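Local coordinates for coat protein (Leviviridae sp., PDB 6YFR) that forms the coat of a single-stranded RNA bacteriophage, its copies assembling into virus-like particles, probably with icosahedral symmetry, at residues 8-21 with 31-43. Numbering follows the deposited sequence.
Sequences YSPPVTPLGKSTWN and LVPQVVQTESINA
Trp-20 and Gln-37 lie side by side on one face of the antiparallel hairpin 16-22/34-41, inside the coat-protein sheet, a worked example of how such a sheet receives the helices of a partner subunit. Strands 16-21 and 34-41 are joined by six backbone hydrogen bonds, paired at Gly-16/Glu-39, Ser-18/Gln-37 and Trp-20/Val-35; Trp-20 N to Val-35 O is 2.8 Å. Gln-37 can be followed outward. Its CB rests 3.8 Å from CZ3 of Trp-20; CG, opposite the backbone N (chi1 179°), and CD stand off from the indole, and the extended chain brings OE1 back to the ring edge, 3.7 Å from CH2. Amide and ring are nearly coplanar, 9° apart. NE2 gives a straight hydrogen bond to Glu-39 OE2 (3.0 Å), meeting the anti lone pair, and also bonds Ser-111 of a second subunit, whose Arg-108 NE hydrogen-bonds OE1; Glu-39 OE1 is held by Ser-50. Phe-104 of that subunit meets the indole edge-to-face. On the other face, Thr-19 CG2 packs on Val-36 CG2 (3.7 Å), and Gln-34 NE2 gives Asn-21 OD1 a bent hydrogen bond of 3.3 Å. With both ends of its amide engaged, Gln-37 is probably fixed in rotation, coupling the hairpin's buried polar groups to the subunit interface.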
# COMPACT_ATOMS: atom_id res chain seq x y z
N TYR A 8 27.55 -22.82 -70.31
CA TYR A 8 27.52 -23.76 -69.19
C TYR A 8 26.09 -24.12 -68.80
O TYR A 8 25.71 -25.30 -68.84
CB TYR A 8 28.29 -23.17 -68.01
CG TYR A 8 28.14 -23.88 -66.68
CD1 TYR A 8 28.60 -25.18 -66.50
CD2 TYR A 8 27.58 -23.23 -65.59
CE1 TYR A 8 28.47 -25.83 -65.28
CE2 TYR A 8 27.45 -23.86 -64.36
CZ TYR A 8 27.89 -25.15 -64.21
OH TYR A 8 27.76 -25.77 -62.99
N SER A 9 25.27 -23.14 -68.43
CA SER A 9 23.86 -23.38 -68.16
C SER A 9 23.02 -22.76 -69.27
O SER A 9 22.93 -21.53 -69.36
CB SER A 9 23.44 -22.81 -66.81
OG SER A 9 22.05 -22.97 -66.61
N PRO A 10 22.37 -23.56 -70.11
CA PRO A 10 21.71 -23.02 -71.30
C PRO A 10 20.37 -22.39 -70.93
O PRO A 10 19.85 -22.63 -69.83
CB PRO A 10 21.52 -24.26 -72.18
CG PRO A 10 21.32 -25.36 -71.19
CD PRO A 10 22.18 -25.02 -70.00
N PRO A 11 19.80 -21.58 -71.82
CA PRO A 11 18.50 -20.98 -71.52
C PRO A 11 17.40 -22.03 -71.49
O PRO A 11 17.36 -22.94 -72.32
CB PRO A 11 18.29 -19.97 -72.66
CG PRO A 11 19.12 -20.50 -73.77
CD PRO A 11 20.33 -21.11 -73.11
N VAL A 12 16.51 -21.87 -70.53
CA VAL A 12 15.45 -22.83 -70.26
C VAL A 12 14.09 -22.27 -70.66
O VAL A 12 13.34 -22.89 -71.42
CB VAL A 12 15.48 -23.24 -68.77
CG1 VAL A 12 14.37 -24.21 -68.46
CG2 VAL A 12 16.85 -23.79 -68.40
N THR A 13 13.77 -21.08 -70.17
CA THR A 13 12.55 -20.36 -70.44
C THR A 13 12.90 -18.94 -70.86
O THR A 13 14.03 -18.49 -70.63
CB THR A 13 11.64 -20.34 -69.20
OG1 THR A 13 12.37 -19.80 -68.09
CG2 THR A 13 11.19 -21.76 -68.86
N PRO A 14 11.97 -18.22 -71.50
CA PRO A 14 12.26 -16.83 -71.88
C PRO A 14 12.74 -15.96 -70.72
O PRO A 14 13.61 -15.10 -70.92
CB PRO A 14 10.92 -16.34 -72.44
CG PRO A 14 9.90 -17.34 -71.97
CD PRO A 14 10.64 -18.63 -71.95
N LEU A 15 12.21 -16.17 -69.53
CA LEU A 15 12.69 -15.48 -68.34
C LEU A 15 13.60 -16.39 -67.53
O LEU A 15 13.50 -17.62 -67.61
CB LEU A 15 11.52 -15.01 -67.48
CG LEU A 15 10.49 -14.16 -68.22
CD1 LEU A 15 9.28 -13.93 -67.34
CD2 LEU A 15 11.11 -12.84 -68.66
N GLY A 16 14.50 -15.78 -66.77
CA GLY A 16 15.43 -16.54 -65.96
C GLY A 16 16.87 -16.14 -66.19
O GLY A 16 17.16 -14.97 -66.45
N LYS A 17 17.78 -17.12 -66.11
CA LYS A 17 19.21 -16.89 -66.23
C LYS A 17 19.83 -17.88 -67.20
O LYS A 17 19.41 -19.04 -67.27
CB LYS A 17 19.93 -17.01 -64.87
CG LYS A 17 19.66 -15.87 -63.90
CD LYS A 17 20.64 -15.91 -62.73
CE LYS A 17 20.57 -17.22 -61.97
NZ LYS A 17 21.45 -17.23 -60.76
N SER A 18 20.83 -17.41 -67.94
CA SER A 18 21.69 -18.25 -68.76
C SER A 18 23.13 -17.88 -68.46
O SER A 18 23.43 -16.70 -68.26
CB SER A 18 21.37 -18.07 -70.25
OG SER A 18 22.38 -18.64 -71.06
N THR A 19 24.02 -18.87 -68.40
CA THR A 19 25.40 -18.61 -68.02
C THR A 19 26.38 -19.25 -69.00
O THR A 19 26.18 -20.39 -69.44
CB THR A 19 25.72 -19.11 -66.60
OG1 THR A 19 25.60 -20.54 -66.55
CG2 THR A 19 24.77 -18.49 -65.58
N TRP A 20 27.42 -18.50 -69.33
CA TRP A 20 28.58 -18.96 -70.08
C TRP A 20 29.80 -18.95 -69.17
O TRP A 20 29.95 -18.04 -68.35
CB TRP A 20 28.86 -18.07 -71.29
CG TRP A 20 27.77 -18.01 -72.30
CD1 TRP A 20 27.74 -18.64 -73.51
CD2 TRP A 20 26.55 -17.26 -72.21
NE1 TRP A 20 26.57 -18.34 -74.18
CE2 TRP A 20 25.83 -17.49 -73.40
CE3 TRP A 20 25.99 -16.42 -71.24
CZ2 TRP A 20 24.58 -16.92 -73.64
CZ3 TRP A 20 24.76 -15.85 -71.49
CH2 TRP A 20 24.07 -16.10 -72.68
N ASN A 21 30.66 -19.94 -69.33
CA ASN A 21 31.94 -19.99 -68.63
C ASN A 21 33.06 -19.58 -69.57
O ASN A 21 33.05 -19.93 -70.76
CB ASN A 21 32.22 -21.39 -68.08
CG ASN A 21 31.38 -21.72 -66.86
OD1 ASN A 21 30.69 -20.86 -66.31
ND2 ASN A 21 31.44 -22.98 -66.43
N LEU A 31 35.78 -20.56 -59.19
CA LEU A 31 36.18 -19.20 -59.52
C LEU A 31 36.38 -19.00 -61.02
O LEU A 31 37.09 -18.07 -61.43
CB LEU A 31 37.44 -18.83 -58.75
CG LEU A 31 37.24 -18.77 -57.24
CD1 LEU A 31 38.57 -18.67 -56.52
CD2 LEU A 31 36.34 -17.60 -56.87
N VAL A 32 35.79 -19.86 -61.84
CA VAL A 32 35.87 -19.67 -63.29
C VAL A 32 35.12 -18.39 -63.67
O VAL A 32 33.97 -18.21 -63.23
CB VAL A 32 35.30 -20.89 -64.03
CG1 VAL A 32 34.96 -20.53 -65.46
CG2 VAL A 32 36.30 -22.03 -64.00
N PRO A 33 35.71 -17.49 -64.45
CA PRO A 33 34.99 -16.28 -64.86
C PRO A 33 33.71 -16.64 -65.60
O PRO A 33 33.68 -17.59 -66.39
CB PRO A 33 35.99 -15.57 -65.78
CG PRO A 33 37.33 -16.10 -65.37
CD PRO A 33 37.09 -17.52 -64.95
N GLN A 34 32.66 -15.87 -65.35
CA GLN A 34 31.34 -16.18 -65.88
C GLN A 34 30.71 -14.96 -66.55
O GLN A 34 31.00 -13.81 -66.20
CB GLN A 34 30.40 -16.68 -64.78
CG GLN A 34 30.64 -18.11 -64.35
CD GLN A 34 29.52 -18.64 -63.48
OE1 GLN A 34 28.80 -17.88 -62.84
NE2 GLN A 34 29.35 -19.96 -63.47
N VAL A 35 29.84 -15.24 -67.52
CA VAL A 35 28.96 -14.25 -68.11
C VAL A 35 27.53 -14.74 -67.92
O VAL A 35 27.20 -15.87 -68.30
CB VAL A 35 29.26 -14.03 -69.61
CG1 VAL A 35 28.43 -12.87 -70.14
CG2 VAL A 35 30.74 -13.76 -69.82
N VAL A 36 26.68 -13.90 -67.35
CA VAL A 36 25.31 -14.27 -67.00
C VAL A 36 24.36 -13.30 -67.69
O VAL A 36 24.48 -12.08 -67.52
CB VAL A 36 25.10 -14.25 -65.48
CG1 VAL A 36 23.68 -14.69 -65.14
CG2 VAL A 36 26.12 -15.13 -64.79
N GLN A 37 23.43 -13.84 -68.47
CA GLN A 37 22.33 -13.06 -69.01
C GLN A 37 21.06 -13.36 -68.22
O GLN A 37 20.72 -14.52 -67.99
CB GLN A 37 22.10 -13.35 -70.50
CG GLN A 37 20.93 -12.56 -71.07
CD GLN A 37 20.57 -12.96 -72.49
OE1 GLN A 37 21.24 -13.78 -73.11
NE2 GLN A 37 19.49 -12.37 -73.01
N THR A 38 20.36 -12.30 -67.82
CA THR A 38 19.16 -12.40 -67.00
C THR A 38 18.01 -11.70 -67.70
O THR A 38 18.19 -10.60 -68.24
CB THR A 38 19.40 -11.78 -65.62
OG1 THR A 38 20.33 -12.59 -64.88
CG2 THR A 38 18.10 -11.66 -64.84
N GLU A 39 16.84 -12.33 -67.71
CA GLU A 39 15.62 -11.70 -68.21
C GLU A 39 14.55 -11.85 -67.13
O GLU A 39 14.03 -12.94 -66.92
CB GLU A 39 15.17 -12.33 -69.53
CG GLU A 39 16.18 -12.20 -70.66
CD GLU A 39 16.44 -10.76 -71.06
OE1 GLU A 39 15.59 -9.89 -70.78
OE2 GLU A 39 17.50 -10.49 -71.67
N SER A 40 14.24 -10.75 -66.45
CA SER A 40 13.37 -10.83 -65.28
C SER A 40 12.22 -9.83 -65.38
O SER A 40 12.37 -8.75 -65.94
CB SER A 40 14.16 -10.60 -63.99
OG SER A 40 14.99 -9.45 -64.09
N ILE A 41 11.07 -10.20 -64.81
CA ILE A 41 9.90 -9.32 -64.83
C ILE A 41 9.85 -8.52 -63.54
O ILE A 41 10.27 -8.99 -62.47
CB ILE A 41 8.59 -10.11 -65.04
CG1 ILE A 41 8.50 -11.28 -64.05
CG2 ILE A 41 8.47 -10.58 -66.48
CD1 ILE A 41 7.17 -12.01 -64.10
N ASN A 42 9.35 -7.30 -63.65
CA ASN A 42 9.14 -6.46 -62.49
C ASN A 42 7.98 -6.99 -61.66
O ASN A 42 7.18 -7.82 -62.10
CB ASN A 42 8.88 -5.02 -62.93
CG ASN A 42 9.01 -4.03 -61.78
OD1 ASN A 42 9.56 -4.36 -60.73
ND2 ASN A 42 8.51 -2.82 -61.98
N ALA A 43 7.90 -6.51 -60.41
CA ALA A 43 6.81 -6.92 -59.53
C ALA A 43 5.46 -6.53 -60.12
O ALA A 43 4.56 -7.36 -60.26
CB ALA A 43 7.00 -6.30 -58.15